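Local structure of HTH-type transcriptional regulator AscG (Escherichia coli K12, 3DBI) at residues 117-122 and 142-147; 61-66 and 95-100; 134-139 and 153-158; 65-70 and 123-128. The protein represses transcription of the cryptic asc operon as a sequence-specific DNA-binding regulator of the LacI family. All blocks are in the same frame, centred on the assembly; numbering follows the deposited sequence.

Contact 1: residues 117-122 and 142-147; sequences DLRCDA and HSQPIM
The backbones of A122 and P145 meet near the beginnings of strands 122-125 and 146-149, with their CA atoms 5.0 Å apart, after the chain has left helix 105-117 through a Schellman motif with R119 at positive phi. Here A122 CA points its hydrogen at P145 O from 3.4 Å, and the 129° angle at that hydrogen marks a bent, weakly polar contact. One residue back, D121 O faces two neighbouring carbons: P145 CD lies 3.2 Å away and Q144 CB 3.4 Å. The chain of Q144 leaves with CG beside its own backbone N (chi1 -59°), which lays CG 3.3 Å from C120 O. A bend at chi2 (105°) then carries the amide toward R119, where Q144 NE2 comes within 4.2 Å of R119 CG. The carboxylate of D121 turns to other partners, a salt bridge with R94 and hydrogen bonds from T61 N and T63 N. Since P145 has no N-H to donate, the segments meet through C-H groups set against carbonyl oxygens. That chemistry implies a close but weakly directional fit, with the conventional strand bonds beginning where P145 and M147 pair with I123.

Contact 2: residues 61-66 and 95-100; sequences TQTLGL and QLLLAD
L64 turns both its N-H and its C=O to strand 95-100: L64 N donates to Q95 O at 2.7 Å, and L97 N donates to L64 O at 2.8 Å. The second bond is almost straight, with 177° at the hydrogen. Further along, the alternation repeats at L66, whose N reaches L97 O at 2.9 Å and whose O accepts from A99 N at 2.9 Å. Q95 N to Q62 O, at 3.1 Å, opens the series, and the donor there stands off the carbonyl plane. Four CA-H...O contacts, made by T63, G65, L96 and L98, fill the spaces between these bonds. The short strand axes approach to 4.6 Å and diverge by 28°, so the pairing is parallel with a twist.

Side chains then interlock on both faces. T63, Q95 and L97 share one face, where T63 CG2 touches L97 CD2 at 3.7 Å. The other carries L64, L66, L96 and L98. L96 has CG anti to its backbone N (chi1 -176°), a torsion that swings CD1 across to within 3.9 Å of L64 CB, while L66 and L98 lie side by side and point the same way. Helix 77-91 packs on L64, L66 and L96; helix 105-117 packs on L97 and A99. L96, L97 and L98 also pair antiparallel with a strand of the second subunit, extending the sheet across the dimer. Strand 63-68, helix 77-91 and strand 95-100 thus form a beta-alpha-beta crossover of the periplasmic-binding-protein-like fold.

Contact 3: residues 134-139 and 153-158; sequences EIDDII and LRKNSS
D136 supplies the polar side of the contact, its carboxylate facing a run of backbone N-H groups in the 153-158 loop. OD1 takes two bonds. N156 N reaches D136 OD1 on the syn side at 2.9 Å, and N156 ND2 meets the same oxygen on the anti side at 2.8 Å. The two side chains slide past each other in opposite directions, and the carboxylate and amide planes are turned 45° apart. The other oxygen, D136 OD2, receives K155 N at 3.3 Å in a nearly straight bond (178° at the hydrogen) and R154 N in a weak one. Together these bonds fix the rotation of the carboxylate and bind the turn, in which N156 is the centre of an inverse gamma turn.

The charged ends of two loop side chains go to other helix residues: R154 forms a salt bridge with D133, and K155 with D140, which also accepts from N156 ND2.

Apolar contacts lie beside this polar patch. I139 and L153 reach toward each other tip to tip, CD1 to CD1 at 3.7 Å. I135 crosses L153 at about a right angle, its CB 4.2 Å from L153 CD2. I139 CG2 rests 3.7 Å from N156 CG, the amide carbon.

Helix 132-141 is thereby joined to the loop linking strands 146-149 and 160-161. I135 and L153 both pack on V148, I139 packs on I146, and I138 turns to helix 105-117.

Contact 4: residues 65-70 and 123-128; sequences GLVVTN and IMIYPR. With PO4 (phosphate ion), chain D.
G65 offers a hollow that I123 fills: with no side chain on G65, the strands draw together and I123 CG1 sits 4.4 Å from G65 CA. M124 N donates to G65 O at 2.9 Å from well above the carbonyl plane, and V67 N returns a straighter bond to M124 O at 3.1 Å. V67 is the next bump, its methyls resting on two isoleucines. The side chains of V67 and I123 cross obliquely, V67 CG2 4.1 Å from I123 CG2; V67 CG1 lies 3.9 Å from I125 CD1, where the side chains run side by side. On the opposite face, L66 CD1 leans over M124 O.

Beyond I125 the backbones spread apart, and water 1 bridges the strands, donating to V67 O and accepting from Y126 N. T69 spans the next step. T69 OG1 stands between backbone N and carbonyl carbon (chi1 53°) and donates to Y126 O at 2.8 Å, with T71 as a further partner. Water 2 similarly joins N70 O to R128 NE. Bent at chi2 and chi3, R128 brings the edge of its guanidinium to the phosphate, with NH2 2.6 Å from O1 and NH1 2.8 Å from O3; Y126 OH adds a weak bond to O1. H74, R151, S193 and T195 also bind this ion, which probably came from the crystallisation liquor; its position is consistent with an effector pocket between the lobes.

Around the strands, I123 faces helix 105-117, L66 and M124 face helix 77-91, and M124 also meets helix 297-313.

Contacts 1, 2 and 4 all involve the five-stranded parallel sheet, whose order is 95-100, 63-68, 122-125, 146-149, 160-161. Contacts 2 and 4 share G65 and L66 and lie along strand 63-68, with centres 11 Å apart, one on each side of that strand. Contact 1, its centre about 9 Å from that of contact 2, joins strands 122-125 and 146-149 near their beginnings; its A122 O also meets G65 N of contacts 2 and 4. Contact 3 lies off the sheet, its centre about 20 Å from that of contact 2, and touches contact 4 through I135 and P127. Along the chain contact 2 closes before contact 1 opens, while contacts 1 and 3 interleave. One lobe thus carries the dimer edge at contact 2 and, at contact 4, part of the phosphate site, which S193 and T195 help complete.

Contact 1: residues 117-122 and 142-147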
loop_
_atom_site.group_PDB
_atom_site.type_symbol
_atom_site.label_atom_id
_atom_site.label_comp_id
_atom_site.label_asym_id
_atom_site.label_seq_id
_atom_site.Cartn_x
_atom_site.Cartn_y
_atom_site.Cartn_z
ATOM N N ASP A 117 -26.119 -15.036 6.727
ATOM C CA ASP A 117 -26.531 -16.180 7.551
ATOM C C ASP A 117 -26.250 -15.965 9.033
ATOM O O ASP A 117 -27.020 -16.412 9.878
ATOM C CB ASP A 117 -25.843 -17.470 7.087
ATOM C CG ASP A 117 -26.357 -17.965 5.743
ATOM O OD1 ASP A 117 -27.383 -17.445 5.251
ATOM O OD2 ASP A 117 -25.720 -18.874 5.167
ATOM N N LEU A 118 -25.145 -15.283 9.338
ATOM C CA LEU A 118 -24.817 -14.894 10.711
ATOM C C LEU A 118 -25.614 -13.674 11.160
ATOM O O LEU A 118 -25.525 -13.264 12.320
ATOM C CB LEU A 118 -23.328 -14.587 10.847
ATOM C CG LEU A 118 -22.317 -15.727 10.929
ATOM C CD1 LEU A 118 -20.935 -15.130 11.096
ATOM C CD2 LEU A 118 -22.627 -16.674 12.077
ATOM N N ARG A 119 -26.320 -13.075 10.225
ATOM C CA ARG A 119 -27.181 -11.955 10.505
ATOM C C ARG A 119 -26.471 -10.682 10.893
ATOM O O ARG A 119 -26.780 -10.079 11.891
ATOM C CB ARG A 119 -28.228 -12.333 11.535
ATOM C CG ARG A 119 -29.606 -12.571 10.941
ATOM C CD ARG A 119 -30.252 -13.771 11.559
ATOM N NE ARG A 119 -29.336 -14.432 12.473
ATOM C CZ ARG A 119 -29.425 -14.376 13.794
ATOM N NH1 ARG A 119 -28.528 -15.008 14.537
ATOM N NH2 ARG A 119 -30.404 -13.690 14.373
ATOM N N CYS A 120 -25.537 -10.263 10.071
ATOM C CA CYS A 120 -25.022 -8.907 10.115
ATOM C C CYS A 120 -26.126 -7.982 9.673
ATOM O O CYS A 120 -26.844 -8.285 8.726
ATOM C CB CYS A 120 -23.863 -8.736 9.147
ATOM S SG CYS A 120 -22.411 -9.605 9.614
ATOM N N ASP A 121 -26.245 -6.851 10.353
ATOM C CA ASP A 121 -27.181 -5.804 9.974
ATOM C C ASP A 121 -26.863 -5.223 8.595
ATOM O O ASP A 121 -27.769 -4.788 7.887
ATOM C CB ASP A 121 -27.168 -4.687 11.020
ATOM C CG ASP A 121 -27.459 -5.192 12.423
ATOM O OD1 ASP A 121 -27.096 -4.491 13.387
ATOM O OD2 ASP A 121 -28.043 -6.284 12.575
ATOM N N ALA A 122 -25.579 -5.224 8.232
ATOM C CA ALA A 122 -25.105 -4.641 6.976
ATOM C C ALA A 122 -23.788 -5.279 6.509
ATOM O O ALA A 122 -23.019 -5.805 7.314
ATOM C CB ALA A 122 -24.936 -3.147 7.134
ATOM N N HIS A 142 -32.783 -9.328 0.127
ATOM C CA HIS A 142 -32.471 -9.143 1.554
ATOM C C HIS A 142 -32.730 -7.736 2.086
ATOM O O HIS A 142 -32.455 -6.742 1.414
ATOM C CB HIS A 142 -31.025 -9.558 1.844
ATOM C CG HIS A 142 -30.745 -11.004 1.574
ATOM N ND1 HIS A 142 -30.287 -11.456 0.355
ATOM C CD2 HIS A 142 -30.869 -12.099 2.361
ATOM C CE1 HIS A 142 -30.136 -12.768 0.404
ATOM N NE2 HIS A 142 -30.480 -13.183 1.611
ATOM N N SER A 143 -33.252 -7.661 3.306
ATOM C CA SER A 143 -33.515 -6.377 3.969
ATOM C C SER A 143 -32.266 -5.713 4.574
ATOM O O SER A 143 -32.282 -4.512 4.875
ATOM C CB SER A 143 -34.594 -6.534 5.048
ATOM O OG SER A 143 -34.101 -7.235 6.179
ATOM N N GLN A 144 -31.201 -6.494 4.767
ATOM C CA GLN A 144 -29.902 -5.961 5.194
ATOM C C GLN A 144 -29.172 -5.286 4.032
ATOM O O GLN A 144 -28.962 -5.911 2.989
ATOM C CB GLN A 144 -29.018 -7.068 5.770
ATOM C CG GLN A 144 -29.610 -7.793 6.961
ATOM C CD GLN A 144 -30.115 -9.176 6.616
ATOM O OE1 GLN A 144 -30.762 -9.380 5.589
ATOM N NE2 GLN A 144 -29.813 -10.143 7.477
ATOM N N PRO A 145 -28.793 -4.005 4.204
ATOM C CA PRO A 145 -28.067 -3.252 3.170
ATOM C C PRO A 145 -26.713 -3.853 2.823
ATOM O O PRO A 145 -25.894 -4.086 3.704
ATOM C CB PRO A 145 -27.865 -1.868 3.800
ATOM C CG PRO A 145 -28.853 -1.788 4.900
ATOM C CD PRO A 145 -29.070 -3.181 5.390
ATOM N N ILE A 146 -26.507 -4.119 1.543
ATOM C CA ILE A 146 -25.209 -4.502 1.032
ATOM C C ILE A 146 -24.661 -3.291 0.284
ATOM O O ILE A 146 -25.236 -2.866 -0.714
ATOM C CB ILE A 146 -25.324 -5.744 0.134
ATOM C CG1 ILE A 146 -25.900 -6.899 0.946
ATOM C CG2 ILE A 146 -23.971 -6.128 -0.478
ATOM C CD1 ILE A 146 -26.798 -7.792 0.158
HETATM N N MSE A 147 -23.576 -2.720 0.802
HETATM C CA MSE A 147 -22.965 -1.527 0.223
HETATM C C MSE A 147 -21.826 -1.912 -0.697
HETATM O O MSE A 147 -21.035 -2.800 -0.377
HETATM C CB MSE A 147 -22.445 -0.594 1.314
HETATM C CG MSE A 147 -23.429 -0.295 2.438
HETATM SE SE MSE A 147 -25.076 0.643 1.951
HETATM C CE MSE A 147 -24.333 2.142 0.975
#

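Contact 2: residues 61-66 and 95-100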
loop_
_atom_site.group_PDB
_atom_site.type_symbol
_atom_site.label_atom_id
_atom_site.label_comp_id
_atom_site.label_asym_id
_atom_site.label_seq_id
_atom_site.Cartn_x
_atom_site.Cartn_y
_atom_site.Cartn_z
ATOM N N THR A 61 -28.626 -7.494 15.360
ATOM C CA THR A 61 -27.662 -8.194 16.199
ATOM C C THR A 61 -26.548 -7.243 16.645
ATOM O O THR A 61 -25.662 -7.637 17.408
ATOM C CB THR A 61 -27.027 -9.366 15.423
ATOM O OG1 THR A 61 -26.625 -8.908 14.123
ATOM C CG2 THR A 61 -28.017 -10.521 15.277
ATOM N N GLN A 62 -26.625 -5.997 16.167
ATOM C CA GLN A 62 -25.576 -4.977 16.315
ATOM C C GLN A 62 -24.242 -5.474 15.747
ATOM O O GLN A 62 -23.239 -5.574 16.454
ATOM C CB GLN A 62 -25.464 -4.474 17.766
ATOM C CG GLN A 62 -26.753 -3.871 18.334
ATOM C CD GLN A 62 -27.045 -2.472 17.806
ATOM O OE1 GLN A 62 -26.687 -1.475 18.435
ATOM N NE2 GLN A 62 -27.696 -2.392 16.647
ATOM N N THR A 63 -24.263 -5.795 14.456
ATOM C CA THR A 63 -23.139 -6.435 13.783
ATOM C C THR A 63 -22.982 -5.893 12.371
ATOM O O THR A 63 -23.962 -5.727 11.644
ATOM C CB THR A 63 -23.323 -7.969 13.716
ATOM O OG1 THR A 63 -23.596 -8.479 15.025
ATOM C CG2 THR A 63 -22.076 -8.652 13.205
ATOM N N LEU A 64 -21.737 -5.627 11.997
ATOM C CA LEU A 64 -21.402 -5.110 10.686
ATOM C C LEU A 64 -20.510 -6.107 9.977
ATOM O O LEU A 64 -19.643 -6.714 10.596
ATOM C CB LEU A 64 -20.664 -3.795 10.846
ATOM C CG LEU A 64 -21.072 -2.678 9.903
ATOM C CD1 LEU A 64 -21.356 -1.472 10.756
ATOM C CD2 LEU A 64 -19.997 -2.398 8.856
ATOM N N GLY A 65 -20.718 -6.272 8.677
ATOM C CA GLY A 65 -19.958 -7.241 7.897
ATOM C C GLY A 65 -19.082 -6.590 6.849
ATOM O O GLY A 65 -19.451 -5.579 6.246
ATOM N N LEU A 66 -17.909 -7.169 6.638
ATOM C CA LEU A 66 -17.015 -6.708 5.591
ATOM C C LEU A 66 -16.402 -7.909 4.880
ATOM O O LEU A 66 -15.893 -8.831 5.525
ATOM C CB LEU A 66 -15.941 -5.780 6.161
ATOM C CG LEU A 66 -14.782 -5.324 5.267
ATOM C CD1 LEU A 66 -15.272 -4.489 4.098
ATOM C CD2 LEU A 66 -13.770 -4.532 6.080
ATOM N N GLN A 95 -20.242 -4.836 16.434
ATOM C CA GLN A 95 -19.142 -5.737 16.109
ATOM C C GLN A 95 -18.850 -5.728 14.613
ATOM O O GLN A 95 -19.777 -5.685 13.797
ATOM C CB GLN A 95 -19.475 -7.161 16.539
ATOM C CG GLN A 95 -19.672 -7.340 18.032
ATOM C CD GLN A 95 -20.026 -8.772 18.410
ATOM O OE1 GLN A 95 -19.813 -9.710 17.634
ATOM N NE2 GLN A 95 -20.570 -8.945 19.611
ATOM N N LEU A 96 -17.566 -5.761 14.258
ATOM C CA LEU A 96 -17.162 -5.857 12.853
ATOM C C LEU A 96 -16.639 -7.256 12.508
ATOM O O LEU A 96 -15.616 -7.697 13.034
ATOM C CB LEU A 96 -16.133 -4.781 12.481
ATOM C CG LEU A 96 -15.716 -4.734 11.002
ATOM C CD1 LEU A 96 -16.908 -4.446 10.072
ATOM C CD2 LEU A 96 -14.614 -3.715 10.783
ATOM N N LEU A 97 -17.362 -7.936 11.620
ATOM C CA LEU A 97 -17.044 -9.304 11.182
ATOM C C LEU A 97 -16.412 -9.309 9.798
ATOM O O LEU A 97 -16.914 -8.658 8.882
ATOM C CB LEU A 97 -18.317 -10.153 11.121
ATOM C CG LEU A 97 -18.819 -11.053 12.257
ATOM C CD1 LEU A 97 -18.011 -12.335 12.317
ATOM C CD2 LEU A 97 -18.828 -10.368 13.614
ATOM N N LEU A 98 -15.318 -10.050 9.646
ATOM C CA LEU A 98 -14.704 -10.237 8.334
ATOM C C LEU A 98 -15.076 -11.568 7.712
ATOM O O LEU A 98 -15.229 -12.569 8.410
ATOM C CB LEU A 98 -13.187 -10.118 8.395
ATOM C CG LEU A 98 -12.604 -8.750 8.760
ATOM C CD1 LEU A 98 -11.155 -8.658 8.311
ATOM C CD2 LEU A 98 -13.409 -7.608 8.169
ATOM N N ALA A 99 -15.237 -11.567 6.393
ATOM C CA ALA A 99 -15.406 -12.795 5.643
ATOM C C ALA A 99 -14.466 -12.758 4.459
ATOM O O ALA A 99 -14.291 -11.715 3.829
ATOM C CB ALA A 99 -16.826 -12.948 5.178
ATOM N N ASP A 100 -13.859 -13.904 4.170
ATOM C CA ASP A 100 -12.876 -14.019 3.109
ATOM C C ASP A 100 -13.584 -14.281 1.780
ATOM O O ASP A 100 -14.172 -15.349 1.562
ATOM C CB ASP A 100 -11.882 -15.134 3.454
ATOM C CG ASP A 100 -10.779 -15.294 2.423
ATOM O OD1 ASP A 100 -10.583 -14.394 1.568
ATOM O OD2 ASP A 100 -10.097 -16.341 2.478
#

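Contact 3: residues 134-139 and 153-158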
loop_
_atom_site.group_PDB
_atom_site.type_symbol
_atom_site.label_atom_id
_atom_site.label_comp_id
_atom_site.label_asym_id
_atom_site.label_seq_id
_atom_site.Cartn_x
_atom_site.Cartn_y
_atom_site.Cartn_z
ATOM N N GLU A 134 -25.413 -9.290 -10.396
ATOM C CA GLU A 134 -25.620 -10.335 -9.401
ATOM C C GLU A 134 -25.842 -9.719 -8.021
ATOM O O GLU A 134 -26.709 -10.176 -7.276
ATOM C CB GLU A 134 -24.454 -11.333 -9.377
ATOM C CG GLU A 134 -24.299 -12.161 -10.656
ATOM C CD GLU A 134 -23.222 -13.234 -10.547
ATOM O OE1 GLU A 134 -22.179 -13.105 -11.231
ATOM O OE2 GLU A 134 -23.423 -14.203 -9.775
ATOM N N ILE A 135 -25.089 -8.664 -7.705
ATOM C CA ILE A 135 -25.206 -7.995 -6.406
ATOM C C ILE A 135 -26.567 -7.294 -6.257
ATOM O O ILE A 135 -27.180 -7.325 -5.181
ATOM C CB ILE A 135 -24.019 -7.026 -6.132
ATOM C CG1 ILE A 135 -22.704 -7.804 -6.045
ATOM C CG2 ILE A 135 -24.218 -6.276 -4.829
ATOM C CD1 ILE A 135 -21.452 -6.949 -6.214
ATOM N N ASP A 136 -27.042 -6.695 -7.347
ATOM C CA ASP A 136 -28.400 -6.140 -7.410
ATOM C C ASP A 136 -29.474 -7.153 -6.998
ATOM O O ASP A 136 -30.378 -6.814 -6.227
ATOM C CB ASP A 136 -28.703 -5.611 -8.811
ATOM C CG ASP A 136 -28.581 -4.096 -8.913
ATOM O OD1 ASP A 136 -29.045 -3.377 -7.996
ATOM O OD2 ASP A 136 -28.034 -3.619 -9.932
ATOM N N ASP A 137 -29.352 -8.387 -7.502
ATOM C CA ASP A 137 -30.248 -9.493 -7.144
ATOM C C ASP A 137 -30.203 -9.802 -5.645
ATOM O O ASP A 137 -31.254 -9.934 -5.018
ATOM C CB ASP A 137 -29.926 -10.764 -7.959
ATOM C CG ASP A 137 -30.257 -10.625 -9.446
ATOM O OD1 ASP A 137 -31.089 -9.763 -9.809
ATOM O OD2 ASP A 137 -29.683 -11.394 -10.255
ATOM N N ILE A 138 -28.995 -9.897 -5.083
ATOM C CA ILE A 138 -28.806 -10.199 -3.658
ATOM C C ILE A 138 -29.417 -9.099 -2.777
ATOM O O ILE A 138 -30.066 -9.394 -1.767
ATOM C CB ILE A 138 -27.305 -10.459 -3.303
ATOM C CG1 ILE A 138 -26.720 -11.551 -4.203
ATOM C CG2 ILE A 138 -27.146 -10.883 -1.842
ATOM C CD1 ILE A 138 -25.212 -11.691 -4.129
ATOM N N ILE A 139 -29.244 -7.843 -3.187
ATOM C CA ILE A 139 -29.840 -6.694 -2.486
ATOM C C ILE A 139 -31.378 -6.729 -2.495
ATOM O O ILE A 139 -32.021 -6.399 -1.491
ATOM C CB ILE A 139 -29.307 -5.332 -3.040
ATOM C CG1 ILE A 139 -27.829 -5.150 -2.678
ATOM C CG2 ILE A 139 -30.116 -4.140 -2.497
ATOM C CD1 ILE A 139 -27.141 -4.017 -3.404
ATOM N N LEU A 153 -24.040 0.275 -9.457
ATOM C CA LEU A 153 -25.197 -0.608 -9.547
ATOM C C LEU A 153 -26.290 0.009 -10.426
ATOM O O LEU A 153 -26.591 1.204 -10.307
ATOM C CB LEU A 153 -25.752 -0.920 -8.157
ATOM C CG LEU A 153 -24.923 -1.776 -7.199
ATOM C CD1 LEU A 153 -25.478 -1.661 -5.796
ATOM C CD2 LEU A 153 -24.869 -3.223 -7.633
ATOM N N ARG A 154 -26.938 -0.770 -11.268
ATOM C CA ARG A 154 -27.924 -0.193 -12.149
ATOM C C ARG A 154 -29.238 0.020 -11.472
ATOM O O ARG A 154 -29.843 1.045 -11.615
ATOM C CB ARG A 154 -28.102 -1.019 -13.402
ATOM C CG ARG A 154 -26.877 -1.737 -13.824
ATOM C CD ARG A 154 -26.384 -1.231 -15.133
ATOM N NE ARG A 154 -27.117 -1.847 -16.216
ATOM C CZ ARG A 154 -27.786 -2.978 -16.085
ATOM N NH1 ARG A 154 -28.443 -3.487 -17.109
ATOM N NH2 ARG A 154 -27.795 -3.600 -14.921
ATOM N N LYS A 155 -29.688 -0.886 -10.648
ATOM C CA LYS A 155 -30.966 -0.631 -10.043
ATOM C C LYS A 155 -30.841 -0.029 -8.684
ATOM O O LYS A 155 -31.350 1.036 -8.429
ATOM C CB LYS A 155 -31.827 -1.871 -10.006
ATOM C CG LYS A 155 -33.021 -1.749 -9.118
ATOM C CD LYS A 155 -33.630 -3.094 -8.876
ATOM C CE LYS A 155 -34.898 -2.995 -8.091
ATOM N NZ LYS A 155 -35.539 -4.307 -7.990
ATOM N N ASN A 156 -30.179 -0.712 -7.781
ATOM C CA ASN A 156 -30.124 -0.172 -6.412
ATOM C C ASN A 156 -28.956 0.801 -6.216
ATOM O O ASN A 156 -28.075 0.576 -5.383
ATOM C CB ASN A 156 -30.018 -1.315 -5.400
ATOM C CG ASN A 156 -31.236 -2.215 -5.396
ATOM O OD1 ASN A 156 -32.250 -1.897 -4.777
ATOM N ND2 ASN A 156 -31.133 -3.360 -6.063
ATOM N N SER A 157 -28.969 1.895 -6.972
ATOM C CA SER A 157 -27.789 2.752 -7.131
ATOM C C SER A 157 -27.399 3.536 -5.876
ATOM O O SER A 157 -26.272 4.019 -5.760
ATOM C CB SER A 157 -27.972 3.702 -8.313
ATOM O OG SER A 157 -28.959 4.666 -8.009
ATOM N N SER A 158 -28.324 3.643 -4.930
ATOM C CA SER A 158 -28.023 4.266 -3.650
ATOM C C SER A 158 -27.186 3.359 -2.732
ATOM O O SER A 158 -26.598 3.824 -1.755
ATOM C CB SER A 158 -29.304 4.729 -2.957
ATOM O OG SER A 158 -30.304 3.729 -2.997
#

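Contact 4: residues 65-70 and 123-128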
loop_
_atom_site.group_PDB
_atom_site.type_symbol
_atom_site.label_atom_id
_atom_site.label_comp_id
_atom_site.label_asym_id
_atom_site.label_seq_id
_atom_site.Cartn_x
_atom_site.Cartn_y
_atom_site.Cartn_z
ATOM N N GLY A 65 -20.718 -6.272 8.677
ATOM C CA GLY A 65 -19.958 -7.241 7.897
ATOM C C GLY A 65 -19.082 -6.590 6.849
ATOM O O GLY A 65 -19.451 -5.579 6.246
ATOM N N LEU A 66 -17.909 -7.169 6.638
ATOM C CA LEU A 66 -17.015 -6.708 5.591
ATOM C C LEU A 66 -16.402 -7.909 4.880
ATOM O O LEU A 66 -15.893 -8.831 5.525
ATOM C CB LEU A 66 -15.941 -5.780 6.161
ATOM C CG LEU A 66 -14.782 -5.324 5.267
ATOM C CD1 LEU A 66 -15.272 -4.489 4.098
ATOM C CD2 LEU A 66 -13.770 -4.532 6.080
ATOM N N VAL A 67 -16.493 -7.902 3.551
ATOM C CA VAL A 67 -15.897 -8.947 2.734
ATOM C C VAL A 67 -14.471 -8.548 2.364
ATOM O O VAL A 67 -14.254 -7.519 1.724
ATOM C CB VAL A 67 -16.714 -9.212 1.440
ATOM C CG1 VAL A 67 -16.008 -10.239 0.558
ATOM C CG2 VAL A 67 -18.129 -9.681 1.775
ATOM N N VAL A 68 -13.503 -9.358 2.781
ATOM C CA VAL A 68 -12.113 -9.180 2.372
ATOM C C VAL A 68 -11.997 -9.685 0.945
ATOM O O VAL A 68 -12.342 -10.821 0.669
ATOM C CB VAL A 68 -11.150 -9.991 3.280
ATOM C CG1 VAL A 68 -9.707 -9.698 2.938
ATOM C CG2 VAL A 68 -11.416 -9.678 4.733
ATOM N N THR A 69 -11.535 -8.840 0.036
ATOM C CA THR A 69 -11.381 -9.258 -1.357
ATOM C C THR A 69 -9.938 -9.144 -1.821
ATOM O O THR A 69 -9.100 -8.539 -1.143
ATOM C CB THR A 69 -12.277 -8.441 -2.328
ATOM O OG1 THR A 69 -12.044 -7.044 -2.131
ATOM C CG2 THR A 69 -13.752 -8.757 -2.116
ATOM N N ASN A 70 -9.668 -9.698 -3.001
ATOM C CA ASN A 70 -8.341 -9.670 -3.611
ATOM C C ASN A 70 -7.953 -8.289 -4.153
ATOM O O ASN A 70 -7.470 -8.159 -5.283
ATOM C CB ASN A 70 -8.266 -10.723 -4.725
ATOM C CG ASN A 70 -6.854 -11.219 -4.967
ATOM O OD1 ASN A 70 -5.948 -10.991 -4.157
ATOM N ND2 ASN A 70 -6.657 -11.905 -6.090
ATOM N N ILE A 123 -23.537 -5.219 5.205
ATOM C CA ILE A 123 -22.347 -5.812 4.605
ATOM C C ILE A 123 -21.741 -4.813 3.624
ATOM O O ILE A 123 -22.461 -4.179 2.859
ATOM C CB ILE A 123 -22.689 -7.143 3.883
ATOM C CG1 ILE A 123 -23.082 -8.211 4.901
ATOM C CG2 ILE A 123 -21.517 -7.654 3.030
ATOM C CD1 ILE A 123 -24.037 -9.220 4.357
HETATM N N MSE A 124 -20.420 -4.657 3.664
HETATM C CA MSE A 124 -19.727 -3.787 2.723
HETATM C C MSE A 124 -18.741 -4.610 1.920
HETATM O O MSE A 124 -18.092 -5.511 2.462
HETATM C CB MSE A 124 -18.995 -2.666 3.458
HETATM C CG MSE A 124 -19.675 -2.212 4.739
HETATM SE SE MSE A 124 -18.710 -0.774 5.550
HETATM C CE MSE A 124 -19.304 0.607 4.297
ATOM N N ILE A 125 -18.623 -4.291 0.634
ATOM C CA ILE A 125 -17.765 -5.038 -0.277
ATOM C C ILE A 125 -17.215 -4.142 -1.399
ATOM O O ILE A 125 -17.907 -3.257 -1.894
ATOM C CB ILE A 125 -18.513 -6.298 -0.846
ATOM C CG1 ILE A 125 -17.621 -7.114 -1.790
ATOM C CG2 ILE A 125 -19.847 -5.907 -1.515
ATOM C CD1 ILE A 125 -18.171 -8.498 -2.150
ATOM N N TYR A 126 -15.946 -4.352 -1.739
ATOM C CA TYR A 126 -15.364 -3.883 -2.988
ATOM C C TYR A 126 -15.074 -5.144 -3.810
ATOM O O TYR A 126 -14.040 -5.776 -3.642
ATOM C CB TYR A 126 -14.106 -3.045 -2.716
ATOM C CG TYR A 126 -13.255 -2.666 -3.922
ATOM C CD1 TYR A 126 -13.800 -2.555 -5.209
ATOM C CD2 TYR A 126 -11.896 -2.390 -3.763
ATOM C CE1 TYR A 126 -12.998 -2.205 -6.312
ATOM C CE2 TYR A 126 -11.094 -2.030 -4.844
ATOM C CZ TYR A 126 -11.646 -1.938 -6.116
ATOM O OH TYR A 126 -10.842 -1.578 -7.182
ATOM N N PRO A 127 -16.014 -5.522 -4.692
ATOM C CA PRO A 127 -15.938 -6.780 -5.434
ATOM C C PRO A 127 -14.966 -6.784 -6.616
ATOM O O PRO A 127 -15.025 -5.911 -7.485
ATOM C CB PRO A 127 -17.375 -6.981 -5.916
ATOM C CG PRO A 127 -17.938 -5.617 -6.010
ATOM C CD PRO A 127 -17.235 -4.761 -5.007
ATOM N N ARG A 128 -14.085 -7.778 -6.635
ATOM C CA ARG A 128 -13.131 -7.961 -7.724
ATOM C C ARG A 128 -13.748 -8.824 -8.843
ATOM O O ARG A 128 -13.609 -8.506 -10.027
ATOM C CB ARG A 128 -11.802 -8.529 -7.168
ATOM C CG ARG A 128 -10.883 -9.337 -8.117
ATOM C CD ARG A 128 -10.216 -8.556 -9.250
ATOM N NE ARG A 128 -9.688 -7.273 -8.806
ATOM C CZ ARG A 128 -10.075 -6.090 -9.279
ATOM N NH1 ARG A 128 -10.993 -6.001 -10.247
ATOM N NH2 ARG A 128 -9.526 -4.988 -8.783
HETATM P P PO4 D . -10.941 -2.547 -10.591
HETATM O O1 PO4 D . -11.329 -3.179 -9.275
HETATM O O2 PO4 D . -10.035 -1.369 -10.343
HETATM O O3 PO4 D . -10.196 -3.551 -11.434
HETATM O O4 PO4 D . -12.194 -2.087 -11.294
HETATM O O HOH W 1 -14.167 -5.872 -0.317
HETATM O O HOH W 2 -7.437 -6.333 -7.249
#